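Local coordinates for aminopeptidase-like protein (Chaetomium thermophilum, PDB 5JM6) that probably acts as a zinc-dependent metalloaminopeptidase of the M18 family and assembles as a dodecamer, at residues N65-H70 with E281-D286; L97-K102 with E363-S368; T138-P143 with A159-A164; D327-L332 with F509-D514; T393-P398 with P410-G415. All coordinates share one frame; numbering follows the deposited sequence.

Interaction 1: N65-H70 with E281-D286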
# COMPACT_ATOMS: atom_id res chain seq x y z
N ASN A 65 -9.31 -50.91 6.19
CA ASN A 65 -7.99 -50.90 5.54
C ASN A 65 -7.45 -49.48 5.37
O ASN A 65 -7.39 -48.97 4.25
CB ASN A 65 -8.07 -51.61 4.20
CG ASN A 65 -8.71 -52.98 4.31
OD1 ASN A 65 -8.06 -53.96 4.68
ND2 ASN A 65 -10.00 -53.06 4.02
N PRO A 66 -7.05 -48.85 6.48
CA PRO A 66 -6.72 -47.42 6.54
C PRO A 66 -5.39 -47.02 5.90
O PRO A 66 -5.20 -45.84 5.60
CB PRO A 66 -6.69 -47.13 8.05
CG PRO A 66 -6.93 -48.47 8.74
CD PRO A 66 -6.69 -49.53 7.73
N THR A 67 -4.48 -47.96 5.72
CA THR A 67 -3.16 -47.63 5.19
C THR A 67 -2.89 -48.40 3.90
O THR A 67 -3.55 -49.39 3.61
CB THR A 67 -2.04 -47.92 6.20
OG1 THR A 67 -1.80 -49.34 6.28
CG2 THR A 67 -2.41 -47.40 7.58
N VAL A 68 -1.91 -47.93 3.14
CA VAL A 68 -1.58 -48.56 1.87
C VAL A 68 -1.15 -50.01 2.08
O VAL A 68 -1.38 -50.87 1.23
CB VAL A 68 -0.49 -47.75 1.12
CG1 VAL A 68 0.86 -47.85 1.81
CG2 VAL A 68 -0.39 -48.19 -0.33
N PHE A 69 -0.57 -50.31 3.24
CA PHE A 69 -0.13 -51.67 3.55
C PHE A 69 -1.31 -52.59 3.84
O PHE A 69 -1.24 -53.79 3.57
CB PHE A 69 0.82 -51.67 4.74
CG PHE A 69 2.02 -50.79 4.54
CD1 PHE A 69 2.98 -51.12 3.61
CD2 PHE A 69 2.16 -49.63 5.27
CE1 PHE A 69 4.08 -50.31 3.42
CE2 PHE A 69 3.26 -48.81 5.09
CZ PHE A 69 4.22 -49.16 4.16
N HIS A 70 -2.39 -52.05 4.38
CA HIS A 70 -3.59 -52.84 4.58
C HIS A 70 -4.25 -53.15 3.24
O HIS A 70 -4.80 -54.23 3.05
CB HIS A 70 -4.57 -52.13 5.51
CG HIS A 70 -4.14 -52.11 6.94
ND1 HIS A 70 -3.25 -51.18 7.44
CD2 HIS A 70 -4.46 -52.92 7.98
CE1 HIS A 70 -3.05 -51.41 8.72
NE2 HIS A 70 -3.77 -52.46 9.08
N GLU A 281 6.43 -48.21 10.42
CA GLU A 281 5.89 -47.17 9.57
C GLU A 281 4.43 -46.96 9.95
O GLU A 281 3.57 -47.76 9.59
CB GLU A 281 6.03 -47.57 8.10
CG GLU A 281 6.62 -46.50 7.21
CD GLU A 281 7.06 -47.05 5.87
OE1 GLU A 281 6.71 -46.44 4.84
OE2 GLU A 281 7.77 -48.08 5.85
N LEU A 282 4.16 -45.87 10.65
CA LEU A 282 2.82 -45.63 11.18
C LEU A 282 2.32 -44.26 10.74
O LEU A 282 3.10 -43.31 10.62
CB LEU A 282 2.81 -45.74 12.70
CG LEU A 282 3.25 -47.07 13.31
CD1 LEU A 282 3.28 -46.99 14.83
CD2 LEU A 282 2.33 -48.19 12.86
N GLU A 283 1.02 -44.17 10.51
CA GLU A 283 0.40 -42.92 10.10
C GLU A 283 -0.88 -42.69 10.88
O GLU A 283 -1.41 -43.60 11.52
CB GLU A 283 0.12 -42.92 8.60
CG GLU A 283 -0.72 -44.10 8.14
CD GLU A 283 -0.77 -44.23 6.63
OE1 GLU A 283 0.31 -44.29 6.00
OE2 GLU A 283 -1.89 -44.26 6.08
N LEU A 284 -1.37 -41.46 10.84
CA LEU A 284 -2.65 -41.14 11.44
C LEU A 284 -3.73 -41.15 10.38
O LEU A 284 -3.52 -40.68 9.26
CB LEU A 284 -2.59 -39.78 12.14
CG LEU A 284 -1.51 -39.66 13.22
CD1 LEU A 284 -1.53 -38.29 13.87
CD2 LEU A 284 -1.69 -40.76 14.26
N PHE A 285 -4.88 -41.72 10.71
CA PHE A 285 -6.02 -41.72 9.81
C PHE A 285 -7.29 -41.44 10.59
O PHE A 285 -7.32 -41.56 11.81
CB PHE A 285 -6.13 -43.06 9.06
CG PHE A 285 -6.27 -44.25 9.96
CD1 PHE A 285 -5.15 -44.93 10.42
CD2 PHE A 285 -7.52 -44.71 10.34
CE1 PHE A 285 -5.28 -46.03 11.24
CE2 PHE A 285 -7.65 -45.81 11.17
CZ PHE A 285 -6.53 -46.47 11.62
N ASP A 286 -8.35 -41.06 9.88
CA ASP A 286 -9.60 -40.73 10.53
C ASP A 286 -10.31 -42.00 10.99
O ASP A 286 -10.57 -42.90 10.19
CB ASP A 286 -10.49 -39.91 9.59
CG ASP A 286 -11.81 -39.51 10.22
OD1 ASP A 286 -11.92 -39.53 11.47
OD2 ASP A 286 -12.74 -39.17 9.46
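The hydroxyl OG1 of Thr67, whose methyl rests on the carboxylate of Glu283, is hydrogen-bonded to His70 ND1 at 2.6 Å, and either may be the donor. This bond lies in the plane of the imidazole. OG1 lies between the backbone N and the carbonyl carbon (chi1 75°), which puts CG2 beside the backbone N and 3.5 Å from Glu283 OE2. That carboxylate oxygen also has a weak hydrogen bond with Thr138. Pro66 CB sits over the centre of the Phe285 ring, 3.3 Å from its centroid and only 5° off the normal, a CH-pi contact. Pro66 CG continues over the same ring and reaches CZ at 3.5 Å. An alanine at Phe285 is likely to leave Pro66 without the aromatic face under its CB and CG. At the other end, Glu281 OE1 meets the edge of the Phe69 ring, 3.7 Å from CZ. The carboxylate stands nearly upright to that ring. Glu281 OE2 turns to Arg179 and to Ser430 of a second subunit. Glu281, Glu283 and Phe285 are alternate residues on one face of strand 277-286. Thr67 is the N-cap of helix 68-81, so this is a helix start laid on a face of an antiparallel beta sheet.

Interaction 2: L97-K102 with E363-S368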
# COMPACT_ATOMS: atom_id res chain seq x y z
N LEU A 97 4.43 -69.83 -16.46
CA LEU A 97 3.21 -69.14 -16.84
C LEU A 97 2.51 -69.87 -17.97
O LEU A 97 3.13 -70.32 -18.93
CB LEU A 97 3.51 -67.69 -17.20
CG LEU A 97 4.16 -66.86 -16.08
CD1 LEU A 97 4.22 -65.40 -16.48
CD2 LEU A 97 3.43 -67.03 -14.75
N VAL A 98 1.20 -69.98 -17.82
CA VAL A 98 0.40 -70.87 -18.65
C VAL A 98 -0.90 -70.16 -19.00
O VAL A 98 -1.40 -69.36 -18.21
CB VAL A 98 0.13 -72.21 -17.89
CG1 VAL A 98 -0.98 -72.06 -16.86
CG2 VAL A 98 -0.16 -73.35 -18.86
N PRO A 99 -1.43 -70.40 -20.22
CA PRO A 99 -2.72 -69.81 -20.57
C PRO A 99 -3.81 -70.20 -19.58
O PRO A 99 -3.81 -71.33 -19.09
CB PRO A 99 -3.00 -70.38 -21.96
CG PRO A 99 -1.66 -70.69 -22.52
CD PRO A 99 -0.80 -71.09 -21.36
N GLY A 100 -4.70 -69.27 -19.27
CA GLY A 100 -5.75 -69.52 -18.30
C GLY A 100 -5.28 -69.33 -16.87
O GLY A 100 -6.08 -69.43 -15.94
N GLY A 101 -3.99 -69.06 -16.68
CA GLY A 101 -3.44 -68.87 -15.35
C GLY A 101 -3.76 -67.51 -14.76
O GLY A 101 -4.08 -66.57 -15.49
N LYS A 102 -3.68 -67.40 -13.44
CA LYS A 102 -3.98 -66.15 -12.75
C LYS A 102 -2.90 -65.86 -11.71
O LYS A 102 -2.60 -66.71 -10.87
CB LYS A 102 -5.37 -66.20 -12.11
CG LYS A 102 -6.46 -66.71 -13.06
CD LYS A 102 -7.84 -66.72 -12.43
CE LYS A 102 -7.91 -67.61 -11.21
NZ LYS A 102 -9.32 -67.79 -10.76
N GLU A 363 8.51 -62.72 -21.81
CA GLU A 363 9.68 -63.57 -21.99
C GLU A 363 9.42 -64.98 -21.50
O GLU A 363 9.95 -65.95 -22.05
CB GLU A 363 10.89 -62.99 -21.26
CG GLU A 363 12.12 -63.87 -21.34
CD GLU A 363 13.02 -63.72 -20.14
OE1 GLU A 363 12.49 -63.66 -19.02
OE2 GLU A 363 14.25 -63.64 -20.33
N SER A 364 8.60 -65.11 -20.46
CA SER A 364 8.22 -66.42 -19.95
C SER A 364 7.47 -67.21 -21.01
O SER A 364 7.82 -68.36 -21.29
CB SER A 364 7.37 -66.28 -18.68
OG SER A 364 7.01 -67.55 -18.17
N PHE A 365 6.46 -66.60 -21.61
CA PHE A 365 5.68 -67.29 -22.65
C PHE A 365 6.49 -67.48 -23.92
O PHE A 365 6.19 -68.36 -24.72
CB PHE A 365 4.39 -66.53 -22.95
CG PHE A 365 3.33 -66.73 -21.92
CD1 PHE A 365 2.48 -67.83 -21.98
CD2 PHE A 365 3.17 -65.83 -20.88
CE1 PHE A 365 1.50 -68.02 -21.03
CE2 PHE A 365 2.20 -66.01 -19.93
CZ PHE A 365 1.36 -67.11 -20.00
N CYS A 366 7.52 -66.65 -24.11
CA CYS A 366 8.43 -66.83 -25.24
C CYS A 366 9.26 -68.10 -25.08
O CYS A 366 9.55 -68.78 -26.06
CB CYS A 366 9.34 -65.61 -25.40
SG CYS A 366 8.53 -64.15 -26.07
N SER A 367 9.65 -68.40 -23.84
CA SER A 367 10.37 -69.65 -23.58
C SER A 367 9.51 -70.86 -23.87
O SER A 367 9.93 -71.77 -24.58
CB SER A 367 10.87 -69.71 -22.13
OG SER A 367 12.17 -69.16 -22.00
N SER A 368 8.30 -70.85 -23.33
CA SER A 368 7.38 -71.98 -23.47
C SER A 368 7.13 -72.34 -24.93
O SER A 368 7.02 -73.51 -25.28
CB SER A 368 6.04 -71.65 -22.78
OG SER A 368 6.24 -71.25 -21.44
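A type II beta turn, Val98 to Gly101, leads into strand 102-107, and its first half meets Phe365 near the C-terminal end of helix 353-368. Phe365 and Leu97 carry most of the contact. The CG of Phe365 is anti to the carbonyl carbon (chi1 -77°), and the ring reaches from the helix to the loop. Leu97 CB approaches it obliquely, 3.5 Å from CE2. Val98 N lies 3.6 Å from CZ, again obliquely. Pro99 CD comes to the edge, 3.9 Å from CE1. Strand 111-117 and the ring of Tyr121, met edge-to-face, add to the surroundings of Phe365. Leu97 also touches Ser364: its CG is 3.6 Å from OG. That hydroxyl is not left to the leucine, because it is hydrogen-bonded to Trp93 O. One turn on, Ser368 OG donates to Ser364 O at 3.3 Å, from above the carbonyl plane. The same oxygen accepts from Ser368 N. The turn itself is closed by Gly101 N to Val98 O at 3.0 Å. Gly100 has a positive phi of 82°, which favours glycine. Pro99 followed by Gly100 at the two central positions is the classic sequence of a type II turn, here lying beside a helix at the border of the mixed sheet.

Interaction 3: T138-P143 with A159-A164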
# COMPACT_ATOMS: atom_id res chain seq x y z
N THR A 138 -1.98 -38.53 4.06
CA THR A 138 -1.94 -39.03 5.43
C THR A 138 -0.77 -38.40 6.19
O THR A 138 0.09 -37.76 5.58
CB THR A 138 -1.83 -40.57 5.46
OG1 THR A 138 -2.13 -41.05 6.78
CG2 THR A 138 -0.44 -41.03 5.05
N ALA A 139 -0.77 -38.54 7.51
CA ALA A 139 0.28 -37.94 8.33
C ALA A 139 1.15 -39.01 8.98
O ALA A 139 0.71 -39.72 9.89
CB ALA A 139 -0.33 -37.04 9.39
N ARG A 140 2.40 -39.12 8.54
CA ARG A 140 3.29 -40.17 9.02
C ARG A 140 4.03 -39.77 10.28
O ARG A 140 4.46 -38.62 10.43
CB ARG A 140 4.28 -40.56 7.92
CG ARG A 140 3.60 -41.11 6.69
CD ARG A 140 4.56 -41.82 5.75
NE ARG A 140 4.01 -43.12 5.36
CZ ARG A 140 3.36 -43.35 4.23
NH1 ARG A 140 3.18 -42.37 3.35
NH2 ARG A 140 2.89 -44.56 3.97
N LEU A 141 4.18 -40.73 11.19
CA LEU A 141 4.97 -40.54 12.39
C LEU A 141 6.42 -40.24 12.03
O LEU A 141 7.00 -40.89 11.16
CB LEU A 141 4.89 -41.77 13.30
CG LEU A 141 3.80 -41.82 14.37
CD1 LEU A 141 2.40 -41.75 13.76
CD2 LEU A 141 3.96 -43.07 15.22
N LYS A 142 7.00 -39.26 12.71
CA LYS A 142 8.40 -38.91 12.54
C LYS A 142 9.29 -40.07 12.96
O LYS A 142 8.86 -40.93 13.72
CB LYS A 142 8.73 -37.66 13.36
CG LYS A 142 7.94 -36.42 12.95
CD LYS A 142 8.89 -35.26 12.72
CE LYS A 142 8.18 -33.95 12.39
NZ LYS A 142 7.39 -33.41 13.53
N PRO A 143 10.53 -40.12 12.44
CA PRO A 143 11.50 -41.09 12.97
C PRO A 143 11.61 -41.04 14.49
O PRO A 143 11.60 -42.09 15.13
CB PRO A 143 12.80 -40.67 12.30
CG PRO A 143 12.35 -40.19 10.95
CD PRO A 143 11.01 -39.52 11.18
N ALA A 159 4.64 -35.87 10.43
CA ALA A 159 4.99 -35.10 9.24
C ALA A 159 3.94 -35.33 8.17
O ALA A 159 3.60 -36.48 7.88
CB ALA A 159 6.37 -35.50 8.74
N GLN A 160 3.41 -34.26 7.59
CA GLN A 160 2.42 -34.44 6.54
C GLN A 160 3.11 -35.12 5.36
O GLN A 160 4.12 -34.64 4.84
CB GLN A 160 1.75 -33.11 6.13
CG GLN A 160 2.56 -32.15 5.26
CD GLN A 160 3.58 -31.34 6.03
OE1 GLN A 160 3.66 -31.42 7.26
NE2 GLN A 160 4.38 -30.55 5.31
N TYR A 161 2.58 -36.27 4.97
CA TYR A 161 3.15 -37.04 3.88
C TYR A 161 2.88 -36.36 2.56
O TYR A 161 3.80 -36.05 1.80
CB TYR A 161 2.57 -38.47 3.88
CG TYR A 161 2.45 -39.11 2.51
CD1 TYR A 161 1.20 -39.43 1.99
CD2 TYR A 161 3.57 -39.42 1.76
CE1 TYR A 161 1.07 -40.03 0.74
CE2 TYR A 161 3.45 -40.02 0.52
CZ TYR A 161 2.21 -40.32 0.01
OH TYR A 161 2.11 -40.91 -1.23
N ALA A 162 1.61 -36.11 2.30
CA ALA A 162 1.21 -35.72 0.96
C ALA A 162 1.22 -34.22 0.71
O ALA A 162 1.27 -33.79 -0.44
CB ALA A 162 -0.16 -36.27 0.70
N GLY A 163 1.28 -33.45 1.79
CA GLY A 163 0.67 -32.13 1.79
C GLY A 163 -0.71 -32.28 2.42
O GLY A 163 -1.62 -31.49 2.17
N ALA A 164 -0.84 -33.31 3.25
CA ALA A 164 -2.12 -33.72 3.82
C ALA A 164 -2.75 -32.80 4.86
O ALA A 164 -3.96 -32.60 4.83
CB ALA A 164 -1.99 -35.11 4.41
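Arg140 and Tyr161 make the main side-chain contact. They run side by side in the same direction, and NH1 of the arginine stands over one face of the tyrosine ring, 3.4 Å from both CG and CD2. The guanidinium is almost perpendicular to the ring, so its edge and not its flat face meets the pi cloud. This is a cation-pi contact, with Arg140 CZ 4.8 Å from the centroid of the Tyr161 ring. The arginine chain bends at chi3 (132°) to bring the group there. Thr138 CG2 also touches the ring, 3.8 Å from CD1. Its methyl lies on one face of the guanidinium as well.

The backbone holds these groups in register. Arg140 and Ala159 form an antiparallel hydrogen-bonded pair: Arg140 N donates to Ala159 O at 3.0 Å, and Ala159 N donates to Arg140 O at 2.8 Å. Ala139 and Gln160 are the adjoining non-hydrogen-bonded pair. Beyond them Tyr161 N donates to Thr138 O at 3.0 Å. There the strand ends and the chain turns back, bringing Ala164 CB to 3.4 Å from Thr138 N.

Further out, Tyr161 OH is hydrogen-bonded to Asp135. Lys142 NZ forms a salt bridge with Glu222 and a hydrogen bond with Val158 O. The side chain of Tyr161 is about 4 Å from that of the zinc ligand Glu340, so this hairpin end borders the metal site. There the pi face of Tyr161 and a long, weak ion pair from NH2 to Glu283 would probably both stabilise the positive charge of Arg140.

Interaction 4: D327-L332 with F509-D514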
# COMPACT_ATOMS: atom_id res chain seq x y z
N ASP A 327 -10.65 -65.86 -25.03
CA ASP A 327 -9.92 -64.64 -24.65
C ASP A 327 -8.44 -64.75 -25.01
O ASP A 327 -7.73 -65.61 -24.49
CB ASP A 327 -10.05 -64.37 -23.15
CG ASP A 327 -11.38 -63.76 -22.77
OD1 ASP A 327 -12.01 -63.10 -23.63
OD2 ASP A 327 -11.80 -63.93 -21.61
N GLY A 328 -7.98 -63.85 -25.86
CA GLY A 328 -6.61 -63.91 -26.34
C GLY A 328 -5.69 -62.91 -25.68
O GLY A 328 -4.47 -62.96 -25.89
N VAL A 329 -6.24 -62.00 -24.88
CA VAL A 329 -5.41 -60.99 -24.26
C VAL A 329 -5.10 -61.31 -22.81
O VAL A 329 -5.68 -62.23 -22.22
CB VAL A 329 -6.08 -59.60 -24.32
CG1 VAL A 329 -6.44 -59.25 -25.76
CG2 VAL A 329 -7.32 -59.56 -23.43
N ILE A 330 -4.23 -60.50 -22.22
CA ILE A 330 -3.95 -60.56 -20.80
C ILE A 330 -4.72 -59.43 -20.14
O ILE A 330 -4.71 -58.30 -20.63
CB ILE A 330 -2.43 -60.42 -20.49
CG1 ILE A 330 -1.69 -61.69 -20.92
CG2 ILE A 330 -2.20 -60.14 -19.02
CD1 ILE A 330 -0.18 -61.60 -20.76
N LYS A 331 -5.42 -59.74 -19.05
CA LYS A 331 -6.17 -58.73 -18.31
C LYS A 331 -5.44 -58.41 -17.02
O LYS A 331 -5.22 -59.29 -16.19
CB LYS A 331 -7.59 -59.22 -18.03
CG LYS A 331 -8.41 -59.42 -19.28
CD LYS A 331 -9.68 -60.18 -18.98
CE LYS A 331 -10.39 -60.58 -20.26
NZ LYS A 331 -11.76 -61.07 -20.00
N LEU A 332 -5.07 -57.15 -16.84
CA LEU A 332 -4.13 -56.76 -15.80
C LEU A 332 -4.58 -55.52 -15.04
O LEU A 332 -5.12 -54.58 -15.62
CB LEU A 332 -2.75 -56.52 -16.43
CG LEU A 332 -1.51 -56.20 -15.58
CD1 LEU A 332 -0.25 -56.68 -16.29
CD2 LEU A 332 -1.40 -54.71 -15.27
N PHE A 509 -14.18 -56.45 -22.96
CA PHE A 509 -14.44 -56.10 -24.36
C PHE A 509 -13.29 -55.49 -25.17
O PHE A 509 -13.45 -55.27 -26.37
CB PHE A 509 -15.63 -55.15 -24.44
CG PHE A 509 -16.95 -55.83 -24.23
CD1 PHE A 509 -17.44 -56.71 -25.17
CD2 PHE A 509 -17.71 -55.57 -23.10
CE1 PHE A 509 -18.66 -57.34 -24.99
CE2 PHE A 509 -18.93 -56.19 -22.91
CZ PHE A 509 -19.41 -57.07 -23.86
N TRP A 510 -12.14 -55.21 -24.55
CA TRP A 510 -11.08 -54.50 -25.27
C TRP A 510 -10.64 -55.23 -26.54
O TRP A 510 -10.54 -54.62 -27.60
CB TRP A 510 -9.86 -54.27 -24.38
CG TRP A 510 -8.61 -54.09 -25.18
CD1 TRP A 510 -7.54 -54.94 -25.24
CD2 TRP A 510 -8.31 -53.01 -26.07
NE1 TRP A 510 -6.59 -54.44 -26.10
CE2 TRP A 510 -7.03 -53.26 -26.62
CE3 TRP A 510 -8.99 -51.85 -26.46
CZ2 TRP A 510 -6.43 -52.39 -27.53
CZ3 TRP A 510 -8.38 -50.99 -27.36
CH2 TRP A 510 -7.12 -51.27 -27.89
N GLU A 511 -10.41 -56.53 -26.42
CA GLU A 511 -9.92 -57.33 -27.55
C GLU A 511 -10.91 -57.31 -28.71
O GLU A 511 -10.51 -57.20 -29.87
CB GLU A 511 -9.64 -58.77 -27.11
CG GLU A 511 -9.28 -59.71 -28.26
CD GLU A 511 -9.00 -61.13 -27.80
OE1 GLU A 511 -8.21 -61.83 -28.48
OE2 GLU A 511 -9.56 -61.56 -26.77
N GLU A 512 -12.19 -57.43 -28.39
CA GLU A 512 -13.24 -57.38 -29.41
C GLU A 512 -13.27 -56.03 -30.11
O GLU A 512 -13.37 -55.96 -31.33
CB GLU A 512 -14.60 -57.68 -28.78
CG GLU A 512 -15.79 -57.42 -29.69
CD GLU A 512 -17.07 -58.08 -29.19
OE1 GLU A 512 -16.99 -58.85 -28.21
OE2 GLU A 512 -18.14 -57.82 -29.77
N VAL A 513 -13.18 -54.96 -29.33
CA VAL A 513 -13.23 -53.61 -29.88
C VAL A 513 -12.01 -53.33 -30.75
O VAL A 513 -12.13 -52.74 -31.82
CB VAL A 513 -13.34 -52.56 -28.75
CG1 VAL A 513 -13.09 -51.16 -29.30
CG2 VAL A 513 -14.70 -52.65 -28.09
N ASP A 514 -10.84 -53.78 -30.30
CA ASP A 514 -9.60 -53.54 -31.05
C ASP A 514 -9.67 -54.09 -32.47
O ASP A 514 -9.04 -53.56 -33.38
CB ASP A 514 -8.40 -54.15 -30.32
CG ASP A 514 -7.09 -53.88 -31.03
OD1 ASP A 514 -6.81 -52.70 -31.33
OD2 ASP A 514 -6.34 -54.84 -31.30
O HOH W 1 -10.33 -60.87 -24.37
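The Trp510 ring has Asp514 CB over one face, 3.8 Å above the plane and offset toward the rim, while Val329 CG1 approaches obliquely, 4.5 Å from CD1. Its NE1 bonds to Arg384 O, and the ring also meets that of Phe386. The second flat group, the Glu511 carboxylate, points an oxygen at the backbone of Gly328. Gly328 N donates to OE2 on the syn side at 2.9 Å, a nearly straight bond (173°) only 19° out of the carboxylate plane. A water donates to the same oxygen at 2.6 Å and to Asp327 OD1 at 2.9 Å, so it bridges two acidic groups. Glu511 CG is anti to the backbone N (chi1 173°) and the chain is extended, which carries the carboxylate from the helix to the loop. On the way Glu511 CB passes 3.5 Å from Val329 CG1. The contact joins the C-terminal helix 495-514 to the start of strand 330-336, a central strand of the mixed sheet in this zinc exopeptidase fold. A glutamine in place of Glu511, lacking the charge, would probably hold Gly328 N and the bridging water less firmly. Asp327 has further support: its OD2 accepts from Ala324 N and forms a salt bridge with Lys331 NZ at 3.3 Å. Lys331 also forms a salt bridge with Asp508, the residue just before Phe509 on the same helix.

Interaction 5: T393-P398 with P410-G415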
# COMPACT_ATOMS: atom_id res chain seq x y z
N THR A 393 -12.01 -38.05 -10.19
CA THR A 393 -12.25 -36.77 -10.86
C THR A 393 -13.23 -35.92 -10.06
O THR A 393 -13.90 -36.42 -9.15
CB THR A 393 -12.82 -36.96 -12.28
OG1 THR A 393 -13.95 -37.84 -12.23
CG2 THR A 393 -11.76 -37.55 -13.21
N HIS A 394 -13.32 -34.64 -10.39
CA HIS A 394 -14.15 -33.72 -9.62
C HIS A 394 -15.60 -33.74 -10.10
O HIS A 394 -15.89 -33.42 -11.26
CB HIS A 394 -13.59 -32.30 -9.70
CG HIS A 394 -12.15 -32.20 -9.31
ND1 HIS A 394 -11.71 -32.47 -8.03
CD2 HIS A 394 -11.04 -31.88 -10.03
CE1 HIS A 394 -10.40 -32.30 -7.98
NE2 HIS A 394 -9.97 -31.95 -9.17
N ALA A 395 -16.51 -34.12 -9.21
CA ALA A 395 -17.93 -34.03 -9.48
C ALA A 395 -18.34 -32.56 -9.50
O ALA A 395 -17.63 -31.71 -8.97
CB ALA A 395 -18.73 -34.80 -8.45
N ALA A 396 -19.48 -32.27 -10.12
CA ALA A 396 -20.02 -30.92 -10.11
C ALA A 396 -20.19 -30.45 -8.67
O ALA A 396 -20.83 -31.14 -7.87
CB ALA A 396 -21.34 -30.86 -10.86
N HIS A 397 -19.61 -29.31 -8.33
CA HIS A 397 -19.79 -28.78 -6.98
C HIS A 397 -20.91 -27.76 -6.99
O HIS A 397 -20.82 -26.74 -7.66
CB HIS A 397 -18.51 -28.15 -6.45
CG HIS A 397 -18.49 -28.00 -4.96
ND1 HIS A 397 -19.38 -27.20 -4.28
CD2 HIS A 397 -17.70 -28.57 -4.02
CE1 HIS A 397 -19.14 -27.29 -2.98
NE2 HIS A 397 -18.13 -28.11 -2.80
N PRO A 398 -21.98 -28.03 -6.21
CA PRO A 398 -23.17 -27.18 -6.30
C PRO A 398 -22.94 -25.78 -5.75
O PRO A 398 -23.70 -24.87 -6.09
CB PRO A 398 -24.21 -27.93 -5.46
CG PRO A 398 -23.50 -29.13 -4.87
CD PRO A 398 -22.03 -28.93 -5.06
N PRO A 410 -19.17 -33.75 -14.21
CA PRO A 410 -19.89 -35.01 -14.01
C PRO A 410 -20.75 -35.08 -12.74
O PRO A 410 -20.45 -34.43 -11.74
CB PRO A 410 -18.77 -36.05 -13.93
CG PRO A 410 -17.53 -35.35 -14.41
CD PRO A 410 -17.72 -33.93 -14.04
N ARG A 411 -21.80 -35.87 -12.81
CA ARG A 411 -22.73 -36.07 -11.71
C ARG A 411 -22.45 -37.32 -10.91
O ARG A 411 -21.69 -38.18 -11.33
CB ARG A 411 -24.15 -36.15 -12.27
CG ARG A 411 -24.47 -35.09 -13.30
CD ARG A 411 -24.91 -33.80 -12.64
NE ARG A 411 -26.34 -33.57 -12.80
CZ ARG A 411 -26.85 -32.65 -13.60
NH1 ARG A 411 -26.05 -31.87 -14.30
NH2 ARG A 411 -28.16 -32.50 -13.70
N LEU A 412 -23.07 -37.42 -9.74
CA LEU A 412 -22.92 -38.61 -8.91
C LEU A 412 -23.96 -39.64 -9.31
O LEU A 412 -25.05 -39.29 -9.77
CB LEU A 412 -23.06 -38.26 -7.42
CG LEU A 412 -22.01 -37.36 -6.81
CD1 LEU A 412 -22.25 -37.23 -5.31
CD2 LEU A 412 -20.61 -37.89 -7.09
N ASN A 413 -23.60 -40.91 -9.18
CA ASN A 413 -24.48 -42.04 -9.48
C ASN A 413 -24.94 -42.06 -10.93
O ASN A 413 -26.11 -42.27 -11.23
CB ASN A 413 -25.70 -42.03 -8.54
CG ASN A 413 -25.33 -42.42 -7.12
OD1 ASN A 413 -24.28 -43.01 -6.88
ND2 ASN A 413 -26.20 -42.09 -6.18
N VAL A 414 -23.99 -41.85 -11.83
CA VAL A 414 -24.26 -41.86 -13.27
C VAL A 414 -23.30 -42.82 -13.94
O VAL A 414 -23.71 -43.78 -14.60
CB VAL A 414 -24.13 -40.45 -13.88
CG1 VAL A 414 -24.05 -40.53 -15.39
CG2 VAL A 414 -25.31 -39.59 -13.45
N GLY A 415 -22.01 -42.56 -13.80
CA GLY A 415 -21.00 -43.42 -14.37
C GLY A 415 -19.65 -42.75 -14.36
O GLY A 415 -19.48 -41.66 -13.82
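His394, the last residue of strand 386-394, meets Pro410 through its backbone: its O lies 3.4 Å from Pro410 CD. Its side chain leaves the backbone away from Pro410, and the imidazole meets the ring of Phe211 of a fourth subunit. The side chain of His394 is about 8 Å from a bound zinc ion. Ala395 follows. Its CA makes a CA-H...O contact with Pro410 O at 3.4 Å, and its methyl CB touches Leu412 CD2 at 3.9 Å. With chi1 at -65°, Leu412 sets CG beside its own backbone N, and the branch CD2 reaches back to the alanine. Ala396 N then donates to Pro410 O at 2.9 Å, in the carbonyl plane and nearly straight (164°). The same oxygen thus takes both the amide of Ala396 and the CA-H of Ala395. This bond ties the chain leaving the strand to the chain that returns toward strand 417-419. His397 reaches the subunit interface, where its NE2 bonds to Pro205 O of the fourth subunit. Arg411, in the returning chain, forms a salt bridge with Asp235 of that subunit. Within the chain the contact sits at the C-terminal end of strand 386-394, the strand that supplies the zinc ligand Asp391. Ala395 and Pro410 pack on Pro480 of strand 473-481, and Pro410 also touches strands 417-419 and 448-450.

How the interactions relate
Interactions 1 and 3 touch, with centres 11 Å apart. They share the antiparallel sheet, where strands 139-141 and 277-286 are neighbours, and the backbones of Leu282 with Leu141 and Leu284 with Ala139 are probably hydrogen-bonded. Interactions 2 and 4 lie together elsewhere, with centres 17 Å and nearest atoms about 5 Å apart; strand 330-336 and helix 353-368 follow each other in the chain. Interaction 5 reaches the same mixed sheet as interaction 4, at 29 Å between centres. The zinc site lies close to interactions 3 and 5: the side chains of Ala162 and His394 are about 7 and 8 Å from a zinc. Interactions 2 and 4 are remote from it.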